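Local coordinates for protein 3-guanidinopropionase (Pseudomonas aeruginosa, PDB 3NIQ) that catalyses the manganese-dependent hydrolysis of 3-guanidinopropanoate to beta-alanine and urea, working as a homohexamer of the arginase family, at residues T30-L35 with R110-A115; G47-A52 with Y163-P168; T22-P27 with N63-M68. One frame throughout, in Å; residues are numbered along the deposited sequence.

Contact 1. Residues T30-L35 with R110-A115; sequences TDPAAL and RQVHAA
Pro32 and Ala115 meet where a loop draws up against the last turn of a helix, and the tight part of the contact is apolar and small. The CB of Pro32 is directed at the helix and lies 3.8 Å from Ala115 CB and 3.9 Å from Val112 CA, so one ring carbon rests on the helix backbone and on a methyl one turn along. The neighbouring ring carbon, CG, lies 4.1 Å from Gln111 O, the carbonyl oxygen of the residue just before Val112. Ala115 CB also sits 3.7 Å from Ala33 N, beside the middle residue of the short 3-10 segment 32-34. That amide is already engaged, since Asp31 OD1 accepts from Ala33 N at 2.9 Å in an Asx turn, the donor standing well above the carboxylate plane. In the parallel sheet of the arginase fold, helix 98-114 forms part of the beta-alpha-beta crossover from strand 85-90 to strand 118-123, and strand 37-42, which follows the proline loop, lies between those two. The contact therefore brings the entry to the intervening strand against the far end of the crossover helix. Thr117, just beyond the helix, adds a polar tie: its OG1 lies within hydrogen-bonding distance of Pro32 O and Leu35 O, the single proton shared or used by one. On the solvent side the fit is loose. Ala33 CB lies 4.1 Å from Ala115 CB, and the side chain of exposed Gln111 stays off the loop, its CB 4.7 Å from Pro32 CG. Inward, by contrast, Val112 is buried and touches Leu88 of strand 85-90.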
ATOM      1  N   THR A  30      36.225  -3.222  -3.119  1.00 27.29           N
ATOM      2  CA  THR A  30      36.578  -1.827  -2.884  1.00 28.29           C
ATOM      3  C   THR A  30      37.609  -1.338  -3.916  1.00 28.22           C
ATOM      4  O   THR A  30      37.808  -0.150  -4.104  1.00 29.42           O
ATOM      5  CB  THR A  30      37.134  -1.649  -1.448  1.00 28.86           C
ATOM      6  OG1 THR A  30      37.344  -0.262  -1.201  1.00 32.94           O
ATOM      7  CG2 THR A  30      38.469  -2.388  -1.259  1.00 26.35           C
ATOM      8  N   ASP A  31      38.267  -2.280  -4.574  1.00 28.33           N
ATOM      9  CA  ASP A  31      39.282  -1.950  -5.545  1.00 28.28           C
ATOM     10  C   ASP A  31      38.778  -2.246  -6.943  1.00 27.47           C
ATOM     11  O   ASP A  31      38.595  -3.416  -7.294  1.00 28.36           O
ATOM     12  CB  ASP A  31      40.558  -2.766  -5.268  1.00 29.51           C
ATOM     13  CG  ASP A  31      41.661  -2.482  -6.277  1.00 31.38           C
ATOM     14  OD1 ASP A  31      41.463  -1.593  -7.136  1.00 31.32           O
ATOM     15  OD2 ASP A  31      42.713  -3.149  -6.206  1.00 35.45           O
ATOM     16  N   PRO A  32      38.583  -1.194  -7.762  1.00 27.05           N
ATOM     17  CA  PRO A  32      38.095  -1.359  -9.130  1.00 26.92           C
ATOM     18  C   PRO A  32      38.959  -2.310  -9.949  1.00 27.24           C
ATOM     19  O   PRO A  32      38.427  -3.049 -10.794  1.00 27.72           O
ATOM     20  CB  PRO A  32      38.177   0.063  -9.729  1.00 27.37           C
ATOM     21  CG  PRO A  32      38.434   0.986  -8.607  1.00 28.28           C
ATOM     22  CD  PRO A  32      39.002   0.197  -7.475  1.00 28.24           C
ATOM     23  N   ALA A  33      40.271  -2.289  -9.704  1.00 26.34           N
ATOM     24  CA  ALA A  33      41.234  -3.127 -10.454  1.00 26.72           C
ATOM     25  C   ALA A  33      40.989  -4.628 -10.280  1.00 26.35           C
ATOM     26  O   ALA A  33      41.426  -5.441 -11.108  1.00 26.77           O
ATOM     27  CB  ALA A  33      42.694  -2.775 -10.057  1.00 27.04           C
ATOM     28  N   ALA A  34      40.285  -4.999  -9.212  1.00 25.48           N
ATOM     29  CA  ALA A  34      39.940  -6.403  -8.985  1.00 25.52           C
ATOM     30  C   ALA A  34      38.873  -6.909  -9.973  1.00 26.04           C
ATOM     31  O   ALA A  34      38.646  -8.111 -10.067  1.00 27.01           O
ATOM     32  CB  ALA A  34      39.486  -6.609  -7.539  1.00 25.98           C
ATOM     33  N   LEU A  35      38.241  -5.998 -10.728  1.00 24.97           N
ATOM     34  CA  LEU A  35      37.072  -6.338 -11.563  1.00 24.34           C
ATOM     35  C   LEU A  35      37.180  -5.880 -13.017  1.00 23.89           C
ATOM     36  O   LEU A  35      37.866  -4.909 -13.312  1.00 25.09           O
ATOM     37  CB  LEU A  35      35.801  -5.705 -10.962  1.00 23.82           C
ATOM     38  CG  LEU A  35      35.490  -6.084  -9.519  1.00 23.74           C
ATOM     39  CD1 LEU A  35      34.368  -5.216  -8.957  1.00 19.69           C
ATOM     40  CD2 LEU A  35      35.158  -7.559  -9.457  1.00 22.56           C
ATOM     41  N   ARG A 110      36.427   8.346 -12.202  1.00 20.54           N
ATOM     42  CA  ARG A 110      37.796   8.467 -12.772  1.00 21.07           C
ATOM     43  C   ARG A 110      38.690   7.302 -12.323  1.00 21.32           C
ATOM     44  O   ARG A 110      39.506   6.803 -13.095  1.00 21.71           O
ATOM     45  CB  ARG A 110      38.449   9.785 -12.363  1.00 20.27           C
ATOM     46  CG  ARG A 110      37.862  11.016 -13.066  1.00 21.98           C
ATOM     47  CD  ARG A 110      38.861  12.147 -13.117  1.00 22.54           C
ATOM     48  NE  ARG A 110      38.315  13.378 -13.708  1.00 23.34           N
ATOM     49  CZ  ARG A 110      39.062  14.447 -13.985  1.00 24.77           C
ATOM     50  NH1 ARG A 110      40.376  14.418 -13.743  1.00 21.15           N
ATOM     51  NH2 ARG A 110      38.507  15.541 -14.504  1.00 20.56           N
ATOM     52  N   GLN A 111      38.526   6.881 -11.071  1.00 21.91           N
ATOM     53  CA  GLN A 111      39.296   5.760 -10.523  1.00 23.34           C
ATOM     54  C   GLN A 111      38.862   4.459 -11.160  1.00 22.89           C
ATOM     55  O   GLN A 111      39.692   3.618 -11.521  1.00 22.87           O
ATOM     56  CB  GLN A 111      39.054   5.640  -9.017  1.00 24.74           C
ATOM     57  CG  GLN A 111      39.838   6.625  -8.162  1.00 29.77           C
ATOM     58  CD  GLN A 111      39.330   6.658  -6.725  1.00 36.23           C
ATOM     59  OE1 GLN A 111      38.165   6.351  -6.456  1.00 40.20           O
ATOM     60  NE2 GLN A 111      40.198   7.042  -5.799  1.00 38.70           N
ATOM     61  N   VAL A 112      37.547   4.269 -11.258  1.00 21.03           N
ATOM     62  CA  VAL A 112      37.001   3.087 -11.895  1.00 20.88           C
ATOM     63  C   VAL A 112      37.558   3.027 -13.336  1.00 20.72           C
ATOM     64  O   VAL A 112      38.083   2.009 -13.758  1.00 20.11           O
ATOM     65  CB  VAL A 112      35.440   3.116 -11.893  1.00 21.66           C
ATOM     66  CG1 VAL A 112      34.866   2.001 -12.764  1.00 18.75           C
ATOM     67  CG2 VAL A 112      34.910   3.038 -10.472  1.00 20.87           C
ATOM     68  N   HIS A 113      37.458   4.143 -14.062  1.00 20.73           N
ATOM     69  CA  HIS A 113      37.892   4.202 -15.449  1.00 20.80           C
ATOM     70  C   HIS A 113      39.422   3.952 -15.565  1.00 21.44           C
ATOM     71  O   HIS A 113      39.884   3.204 -16.427  1.00 20.62           O
ATOM     72  CB  HIS A 113      37.538   5.558 -16.050  1.00 21.26           C
ATOM     73  CG  HIS A 113      37.852   5.670 -17.507  1.00 22.16           C
ATOM     74  ND1 HIS A 113      37.283   4.841 -18.451  1.00 24.42           N
ATOM     75  CD2 HIS A 113      38.666   6.512 -18.190  1.00 23.76           C
ATOM     76  CE1 HIS A 113      37.736   5.167 -19.652  1.00 24.31           C
ATOM     77  NE2 HIS A 113      38.580   6.171 -19.521  1.00 22.45           N
ATOM     78  N   ALA A 114      40.189   4.568 -14.681  1.00 22.13           N
ATOM     79  CA  ALA A 114      41.648   4.400 -14.710  1.00 23.65           C
ATOM     80  C   ALA A 114      42.054   2.932 -14.530  1.00 24.20           C
ATOM     81  O   ALA A 114      43.070   2.512 -15.045  1.00 23.75           O
ATOM     82  CB  ALA A 114      42.327   5.288 -13.682  1.00 23.83           C
ATOM     83  N   ALA A 115      41.229   2.137 -13.851  1.00 24.61           N
ATOM     84  CA  ALA A 115      41.552   0.730 -13.678  1.00 25.12           C
ATOM     85  C   ALA A 115      41.096  -0.107 -14.869  1.00 25.20           C
ATOM     86  O   ALA A 115      41.302  -1.309 -14.900  1.00 25.49           O
ATOM     87  CB  ALA A 115      40.962   0.200 -12.366  1.00 24.87           C
TER

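Contact 2. Residues G47-A52 with Y163-P168; sequences GTTNRA and YTHGTP
His165 is held by Gly47 and Thr49 where two loops on the active-site side of the arginase-fold sheet meet, one following strand 37-42 and the other strand 142-147. Its backbone N donates to Gly47 O at 2.9 Å, nearly straight at 173° but from above the carbonyl plane. The imidazole lies over the opposing backbone, with Thr48 CA 3.9 Å from the ring centroid and almost on its normal, a CH-pi contact. At the ring edge, Thr49 OG1 and His165 NE2 share a hydrogen bond of 3.1 Å. Further out, Glu284 OE2 bonds to ND1, so both ring nitrogens are tied and rotation of the imidazole is restrained. The side chain of His165 comes, at nearest atoms, to about 4 Å from that of the manganese ligand His126 and about 6 Å from a bound manganese ion. Asp125 takes the hydroxyl of Thr48, and Ile96 of a neighbouring subunit packs on Thr49 and Thr164. A type I turn from Thr164 to Thr167 shapes the histidine loop. Chi1 of 72° sets Thr164 CG2 anti to the carbonyl carbon, where it meets Thr49 CG2 at 4.1 Å.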
ATOM      1  N   GLY A  47      19.518  16.327  -8.311  1.00 20.66           N
ATOM      2  CA  GLY A  47      19.045  16.931  -9.560  1.00 19.02           C
ATOM      3  C   GLY A  47      17.529  16.892  -9.752  1.00 20.74           C
ATOM      4  O   GLY A  47      17.013  17.379 -10.775  1.00 20.49           O
ATOM      5  N   THR A  48      16.798  16.317  -8.794  1.00 19.29           N
ATOM      6  CA  THR A  48      15.366  16.100  -9.002  1.00 21.10           C
ATOM      7  C   THR A  48      14.512  17.362  -8.767  1.00 21.55           C
ATOM      8  O   THR A  48      14.497  17.929  -7.674  1.00 23.12           O
ATOM      9  CB  THR A  48      14.839  14.871  -8.193  1.00 20.20           C
ATOM     10  OG1 THR A  48      15.417  13.672  -8.742  1.00 20.14           O
ATOM     11  CG2 THR A  48      13.328  14.794  -8.304  1.00 22.34           C
ATOM     12  N   THR A  49      13.762  17.748  -9.792  1.00 22.83           N
ATOM     13  CA  THR A  49      12.949  18.970  -9.746  1.00 25.18           C
ATOM     14  C   THR A  49      11.511  18.756  -9.293  1.00 25.34           C
ATOM     15  O   THR A  49      10.815  19.711  -8.940  1.00 25.99           O
ATOM     16  CB  THR A  49      12.925  19.656 -11.106  1.00 25.31           C
ATOM     17  OG1 THR A  49      12.500  18.720 -12.093  1.00 27.13           O
ATOM     18  CG2 THR A  49      14.317  20.159 -11.449  1.00 27.88           C
ATOM     19  N   ASN A  50      11.076  17.505  -9.292  1.00 25.97           N
ATOM     20  CA  ASN A  50       9.720  17.145  -8.920  1.00 26.19           C
ATOM     21  C   ASN A  50       9.709  16.135  -7.756  1.00 25.43           C
ATOM     22  O   ASN A  50       9.914  16.510  -6.610  1.00 24.85           O
ATOM     23  CB  ASN A  50       8.998  16.615 -10.176  1.00 26.88           C
ATOM     24  CG  ASN A  50       7.549  16.207  -9.920  1.00 30.73           C
ATOM     25  OD1 ASN A  50       6.760  16.931  -9.275  1.00 28.58           O
ATOM     26  ND2 ASN A  50       7.185  15.029 -10.457  1.00 33.09           N
ATOM     27  N   ARG A  51       9.474  14.859  -8.037  1.00 24.66           N
ATOM     28  CA  ARG A  51       9.333  13.870  -6.954  1.00 24.65           C
ATOM     29  C   ARG A  51      10.676  13.221  -6.700  1.00 23.71           C
ATOM     30  O   ARG A  51      11.207  12.537  -7.565  1.00 24.93           O
ATOM     31  CB  ARG A  51       8.251  12.824  -7.284  1.00 25.16           C
ATOM     32  CG  ARG A  51       6.900  13.462  -7.613  1.00 26.55           C
ATOM     33  CD  ARG A  51       5.727  12.469  -7.607  1.00 29.92           C
ATOM     34  NE  ARG A  51       6.003  11.268  -8.389  1.00 27.21           N
ATOM     35  CZ  ARG A  51       5.096  10.349  -8.707  1.00 29.88           C
ATOM     36  NH1 ARG A  51       3.821  10.478  -8.333  1.00 28.42           N
ATOM     37  NH2 ARG A  51       5.469   9.285  -9.404  1.00 24.86           N
ATOM     38  N   ALA A  52      11.266  13.486  -5.539  1.00 22.08           N
ATOM     39  CA  ALA A  52      12.554  12.893  -5.207  1.00 21.04           C
ATOM     40  C   ALA A  52      12.389  11.472  -4.674  1.00 20.65           C
ATOM     41  O   ALA A  52      11.267  10.985  -4.531  1.00 22.09           O
ATOM     42  CB  ALA A  52      13.294  13.772  -4.217  1.00 19.44           C
ATOM     43  N   TYR A 163      22.397  22.269 -13.746  1.00 25.01           N
ATOM     44  CA  TYR A 163      22.508  20.865 -13.386  1.00 24.23           C
ATOM     45  C   TYR A 163      21.248  20.332 -12.722  1.00 23.53           C
ATOM     46  O   TYR A 163      21.000  20.605 -11.555  1.00 23.43           O
ATOM     47  CB  TYR A 163      23.707  20.654 -12.469  1.00 24.46           C
ATOM     48  CG  TYR A 163      24.997  21.148 -13.074  1.00 25.60           C
ATOM     49  CD1 TYR A 163      25.449  20.628 -14.289  1.00 23.64           C
ATOM     50  CD2 TYR A 163      25.766  22.139 -12.438  1.00 28.12           C
ATOM     51  CE1 TYR A 163      26.621  21.061 -14.855  1.00 25.58           C
ATOM     52  CE2 TYR A 163      26.972  22.586 -13.012  1.00 29.50           C
ATOM     53  CZ  TYR A 163      27.380  22.033 -14.223  1.00 29.83           C
ATOM     54  OH  TYR A 163      28.544  22.442 -14.826  1.00 32.85           O
ATOM     55  N   THR A 164      20.444  19.596 -13.486  1.00 22.64           N
ATOM     56  CA  THR A 164      19.283  18.889 -12.941  1.00 22.57           C
ATOM     57  C   THR A 164      19.213  17.574 -13.691  1.00 23.03           C
ATOM     58  O   THR A 164      19.922  17.378 -14.682  1.00 21.39           O
ATOM     59  CB  THR A 164      17.951  19.625 -13.198  1.00 23.54           C
ATOM     60  OG1 THR A 164      17.628  19.520 -14.586  1.00 23.56           O
ATOM     61  CG2 THR A 164      18.028  21.115 -12.791  1.00 23.83           C
ATOM     62  N   HIS A 165      18.351  16.677 -13.231  1.00 22.80           N
ATOM     63  CA  HIS A 165      18.156  15.413 -13.930  1.00 23.25           C
ATOM     64  C   HIS A 165      17.604  15.633 -15.347  1.00 23.31           C
ATOM     65  O   HIS A 165      17.566  14.710 -16.144  1.00 22.45           O
ATOM     66  CB  HIS A 165      17.267  14.463 -13.112  1.00 22.52           C
ATOM     67  CG  HIS A 165      15.856  14.934 -12.938  1.00 25.11           C
ATOM     68  ND1 HIS A 165      14.827  14.083 -12.580  1.00 26.20           N
ATOM     69  CD2 HIS A 165      15.302  16.166 -13.059  1.00 25.80           C
ATOM     70  CE1 HIS A 165      13.704  14.775 -12.485  1.00 26.56           C
ATOM     71  NE2 HIS A 165      13.965  16.040 -12.778  1.00 26.03           N
ATOM     72  N   GLY A 166      17.202  16.866 -15.651  1.00 23.85           N
ATOM     73  CA  GLY A 166      16.703  17.203 -16.980  1.00 23.59           C
ATOM     74  C   GLY A 166      17.721  17.892 -17.886  1.00 24.14           C
ATOM     75  O   GLY A 166      17.401  18.211 -19.019  1.00 24.56           O
ATOM     76  N   THR A 167      18.949  18.111 -17.404  1.00 23.95           N
ATOM     77  CA  THR A 167      19.992  18.750 -18.241  1.00 23.83           C
ATOM     78  C   THR A 167      21.230  17.905 -18.612  1.00 22.75           C
ATOM     79  O   THR A 167      22.103  18.391 -19.338  1.00 23.35           O
ATOM     80  CB  THR A 167      20.557  20.022 -17.584  1.00 23.93           C
ATOM     81  OG1 THR A 167      21.206  19.668 -16.362  1.00 25.75           O
ATOM     82  CG2 THR A 167      19.456  21.074 -17.340  1.00 23.73           C
ATOM     83  N   PRO A 168      21.325  16.656 -18.129  1.00 22.02           N
ATOM     84  CA  PRO A 168      22.679  16.071 -18.169  1.00 20.37           C
ATOM     85  C   PRO A 168      23.264  15.894 -19.579  1.00 19.80           C
ATOM     86  O   PRO A 168      24.476  16.039 -19.765  1.00 20.29           O
ATOM     87  CB  PRO A 168      22.493  14.720 -17.488  1.00 19.17           C
ATOM     88  CG  PRO A 168      21.049  14.352 -17.755  1.00 20.40           C
ATOM     89  CD  PRO A 168      20.320  15.680 -17.662  1.00 22.10           C
TER

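Contact 3. Residues T22-P27 with N63-M68; sequences TFMRLP and NLSSLM
Met24 and Ser65 bring their CA atoms to 5.0 Å where a loop, turned twice through the Arg25 N to Thr22 O and Leu26 N to Phe23 O bonds, meets the C-terminal part of helix 57-64 and what follows. This is the N-terminal arm of the arginase-fold chain, ahead of strand 37-42, laid against the helix that follows that strand. Met24 and Arg25 both take positive phi values, and the turn presents the amide of Met24 to Ser65 OG, which accepts it at 2.8 Å with an angle of 162°. Chi1 of 77° places that OG between Ser65's own N and carbonyl carbon, on the side of Met24. The same hydroxyl bonds to Arg62 O, one turn back on the helix side, so two backbone groups hold it. Phe23 turns the edge of its ring to this oxygen. Beside it the two methionines pass each other, with Met24 SD 3.8 Å from Met68 CG. On another flank the aliphatic part of Arg25 lies along Ser66, CD reaching within 3.5 Å of OG, while its guanidinium binds the carbonyls of Ala18 and Ile14. Ile20 and Arg59 of a neighbouring subunit pack on Thr22 and Ser66 respectively. Two waters bridge the segments. One takes the proton of Ser66 OG at 2.6 Å and donates to Thr22 O; the other donates to Met24 O at 3.1 Å and to Met68 O at 3.0 Å.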
ATOM      1  N   THR A  22      23.909  -7.829  -1.772  1.00 23.38           N
ATOM      2  CA  THR A  22      24.732  -7.093  -2.735  1.00 22.58           C
ATOM      3  C   THR A  22      24.156  -7.269  -4.146  1.00 21.77           C
ATOM      4  O   THR A  22      23.353  -8.169  -4.377  1.00 20.91           O
ATOM      5  CB  THR A  22      26.154  -7.670  -2.765  1.00 22.00           C
ATOM      6  OG1 THR A  22      26.059  -9.081  -2.946  1.00 21.87           O
ATOM      7  CG2 THR A  22      26.898  -7.397  -1.470  1.00 23.61           C
ATOM      8  N   PHE A  23      24.588  -6.448  -5.108  1.00 21.13           N
ATOM      9  CA  PHE A  23      24.111  -6.627  -6.476  1.00 20.42           C
ATOM     10  C   PHE A  23      24.351  -8.064  -6.923  1.00 21.15           C
ATOM     11  O   PHE A  23      25.474  -8.561  -6.831  1.00 21.43           O
ATOM     12  CB  PHE A  23      24.820  -5.672  -7.440  1.00 20.99           C
ATOM     13  CG  PHE A  23      24.338  -4.263  -7.358  1.00 21.05           C
ATOM     14  CD1 PHE A  23      22.975  -3.967  -7.534  1.00 19.44           C
ATOM     15  CD2 PHE A  23      25.240  -3.220  -7.130  1.00 19.54           C
ATOM     16  CE1 PHE A  23      22.516  -2.641  -7.464  1.00 17.53           C
ATOM     17  CE2 PHE A  23      24.798  -1.898  -7.088  1.00 19.07           C
ATOM     18  CZ  PHE A  23      23.415  -1.616  -7.235  1.00 17.69           C
ATOM     19  N   MET A  24      23.288  -8.720  -7.391  1.00 21.50           N
ATOM     20  CA  MET A  24      23.339 -10.096  -7.904  1.00 22.18           C
ATOM     21  C   MET A  24      23.907 -11.072  -6.861  1.00 22.22           C
ATOM     22  O   MET A  24      24.354 -12.148  -7.222  1.00 23.47           O
ATOM     23  CB  MET A  24      24.165 -10.170  -9.203  1.00 22.47           C
ATOM     24  CG  MET A  24      23.866  -9.065 -10.240  1.00 23.05           C
ATOM     25  SD  MET A  24      22.182  -9.133 -10.841  1.00 25.24           S
ATOM     26  CE  MET A  24      22.176  -7.714 -11.974  1.00 22.09           C
ATOM     27  N   ARG A  25      23.911 -10.669  -5.583  1.00 21.94           N
ATOM     28  CA  ARG A  25      24.518 -11.456  -4.483  1.00 23.61           C
ATOM     29  C   ARG A  25      25.963 -11.842  -4.764  1.00 23.80           C
ATOM     30  O   ARG A  25      26.413 -12.942  -4.419  1.00 24.55           O
ATOM     31  CB  ARG A  25      23.678 -12.710  -4.160  1.00 24.42           C
ATOM     32  CG  ARG A  25      22.202 -12.385  -3.828  1.00 26.48           C
ATOM     33  CD  ARG A  25      21.570 -13.437  -2.926  1.00 26.52           C
ATOM     34  NE  ARG A  25      21.425 -14.716  -3.613  1.00 23.36           N
ATOM     35  CZ  ARG A  25      21.135 -15.862  -2.996  1.00 25.95           C
ATOM     36  NH1 ARG A  25      20.954 -15.895  -1.677  1.00 24.12           N
ATOM     37  NH2 ARG A  25      21.024 -16.973  -3.695  1.00 22.76           N
ATOM     38  N   LEU A  26      26.692 -10.923  -5.380  1.00 23.03           N
ATOM     39  CA  LEU A  26      28.103 -11.116  -5.667  1.00 22.94           C
ATOM     40  C   LEU A  26      28.907 -10.668  -4.454  1.00 23.85           C
ATOM     41  O   LEU A  26      28.342 -10.038  -3.532  1.00 23.64           O
ATOM     42  CB  LEU A  26      28.496 -10.299  -6.923  1.00 21.79           C
ATOM     43  CG  LEU A  26      27.999 -10.826  -8.277  1.00 22.94           C
ATOM     44  CD1 LEU A  26      27.938  -9.717  -9.320  1.00 25.39           C
ATOM     45  CD2 LEU A  26      28.875 -11.956  -8.820  1.00 25.06           C
ATOM     46  N   PRO A  27      30.221 -10.993  -4.423  1.00 23.99           N
ATOM     47  CA  PRO A  27      31.061 -10.421  -3.378  1.00 24.12           C
ATOM     48  C   PRO A  27      31.186  -8.909  -3.528  1.00 24.53           C
ATOM     49  O   PRO A  27      31.054  -8.373  -4.654  1.00 24.89           O
ATOM     50  CB  PRO A  27      32.429 -11.116  -3.596  1.00 24.39           C
ATOM     51  CG  PRO A  27      32.116 -12.347  -4.382  1.00 24.85           C
ATOM     52  CD  PRO A  27      30.994 -11.890  -5.295  1.00 24.42           C
ATOM     53  N   ASN A  63      18.553  -5.286  -3.459  1.00 20.25           N
ATOM     54  CA  ASN A  63      17.651  -6.216  -2.814  1.00 20.81           C
ATOM     55  C   ASN A  63      16.941  -7.160  -3.775  1.00 20.44           C
ATOM     56  O   ASN A  63      17.022  -8.384  -3.634  1.00 19.07           O
ATOM     57  CB  ASN A  63      16.632  -5.428  -2.022  1.00 21.60           C
ATOM     58  CG  ASN A  63      16.020  -6.248  -0.937  1.00 28.82           C
ATOM     59  OD1 ASN A  63      15.161  -7.091  -1.189  1.00 31.79           O
ATOM     60  ND2 ASN A  63      16.500  -6.043   0.288  1.00 35.24           N
ATOM     61  N   LEU A  64      16.255  -6.580  -4.762  1.00 19.20           N
ATOM     62  CA  LEU A  64      15.529  -7.355  -5.755  1.00 19.48           C
ATOM     63  C   LEU A  64      16.426  -8.124  -6.715  1.00 19.64           C
ATOM     64  O   LEU A  64      15.994  -9.138  -7.284  1.00 18.36           O
ATOM     65  CB  LEU A  64      14.566  -6.453  -6.549  1.00 19.01           C
ATOM     66  CG  LEU A  64      13.181  -6.296  -5.916  1.00 17.24           C
ATOM     67  CD1 LEU A  64      12.406  -7.664  -5.868  1.00 18.87           C
ATOM     68  CD2 LEU A  64      13.202  -5.667  -4.534  1.00 16.75           C
ATOM     69  N   SER A  65      17.664  -7.660  -6.894  1.00 18.51           N
ATOM     70  CA  SER A  65      18.610  -8.374  -7.777  1.00 19.46           C
ATOM     71  C   SER A  65      18.940  -9.792  -7.274  1.00 19.77           C
ATOM     72  O   SER A  65      19.529 -10.585  -7.997  1.00 19.04           O
ATOM     73  CB  SER A  65      19.895  -7.565  -8.004  1.00 19.49           C
ATOM     74  OG  SER A  65      20.756  -7.637  -6.878  1.00 20.94           O
ATOM     75  N   SER A  66      18.553 -10.104  -6.033  1.00 20.37           N
ATOM     76  CA  SER A  66      18.619 -11.478  -5.514  1.00 20.65           C
ATOM     77  C   SER A  66      17.840 -12.469  -6.369  1.00 20.65           C
ATOM     78  O   SER A  66      18.097 -13.668  -6.299  1.00 20.18           O
ATOM     79  CB  SER A  66      18.027 -11.517  -4.099  1.00 20.35           C
ATOM     80  OG  SER A  66      19.002 -11.062  -3.205  1.00 26.27           O
ATOM     81  N   LEU A  67      16.882 -11.982  -7.160  1.00 19.72           N
ATOM     82  CA  LEU A  67      16.050 -12.892  -7.971  1.00 19.30           C
ATOM     83  C   LEU A  67      16.709 -13.284  -9.285  1.00 21.32           C
ATOM     84  O   LEU A  67      16.229 -14.200  -9.971  1.00 20.35           O
ATOM     85  CB  LEU A  67      14.672 -12.275  -8.259  1.00 19.73           C
ATOM     86  CG  LEU A  67      13.854 -11.761  -7.075  1.00 21.15           C
ATOM     87  CD1 LEU A  67      12.431 -11.430  -7.500  1.00 21.62           C
ATOM     88  CD2 LEU A  67      13.840 -12.800  -5.948  1.00 25.32           C
ATOM     89  N   MET A  68      17.794 -12.588  -9.640  1.00 21.42           N
ATOM     90  CA  MET A  68      18.488 -12.862 -10.900  1.00 22.53           C
ATOM     91  C   MET A  68      19.299 -14.145 -10.804  1.00 23.94           C
ATOM     92  O   MET A  68      19.869 -14.455  -9.747  1.00 23.08           O
ATOM     93  CB  MET A  68      19.404 -11.711 -11.278  1.00 20.84           C
ATOM     94  CG  MET A  68      18.680 -10.359 -11.537  1.00 23.79           C
ATOM     95  SD  MET A  68      17.568 -10.485 -12.941  1.00 26.34           S
ATOM     96  CE  MET A  68      15.960 -10.739 -12.172  1.00 23.12           C
TER
HETATM   97  O   HOH W   1      20.780  -9.187  -3.301  1.00 20.36           O
HETATM   98  O   HOH W   2      22.774 -13.903  -9.171  1.00 30.77           O

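Overall arrangement
Followed from the N terminus, the chain opens all three contacts before it closes any. Residues 22-27 begin contact 3, 30-35 begin contact 1 just ahead of strand 37-42, and the loop after that strand begins contact 2 with residues 47-52. They close in the same order, at 63-68, 110-115 and 163-168, so every pair crosses and none nests. Contact 3 fixes the N-terminal arm to the C-terminal part of helix 57-64 and what follows, contact 1 joins the loop entering the strand to the end of helix 98-114, and contact 2 links two loops beside the manganese site. The centres of contacts 1 and 3 are about 21 Å apart, and each lies about 28 Å from that of contact 2.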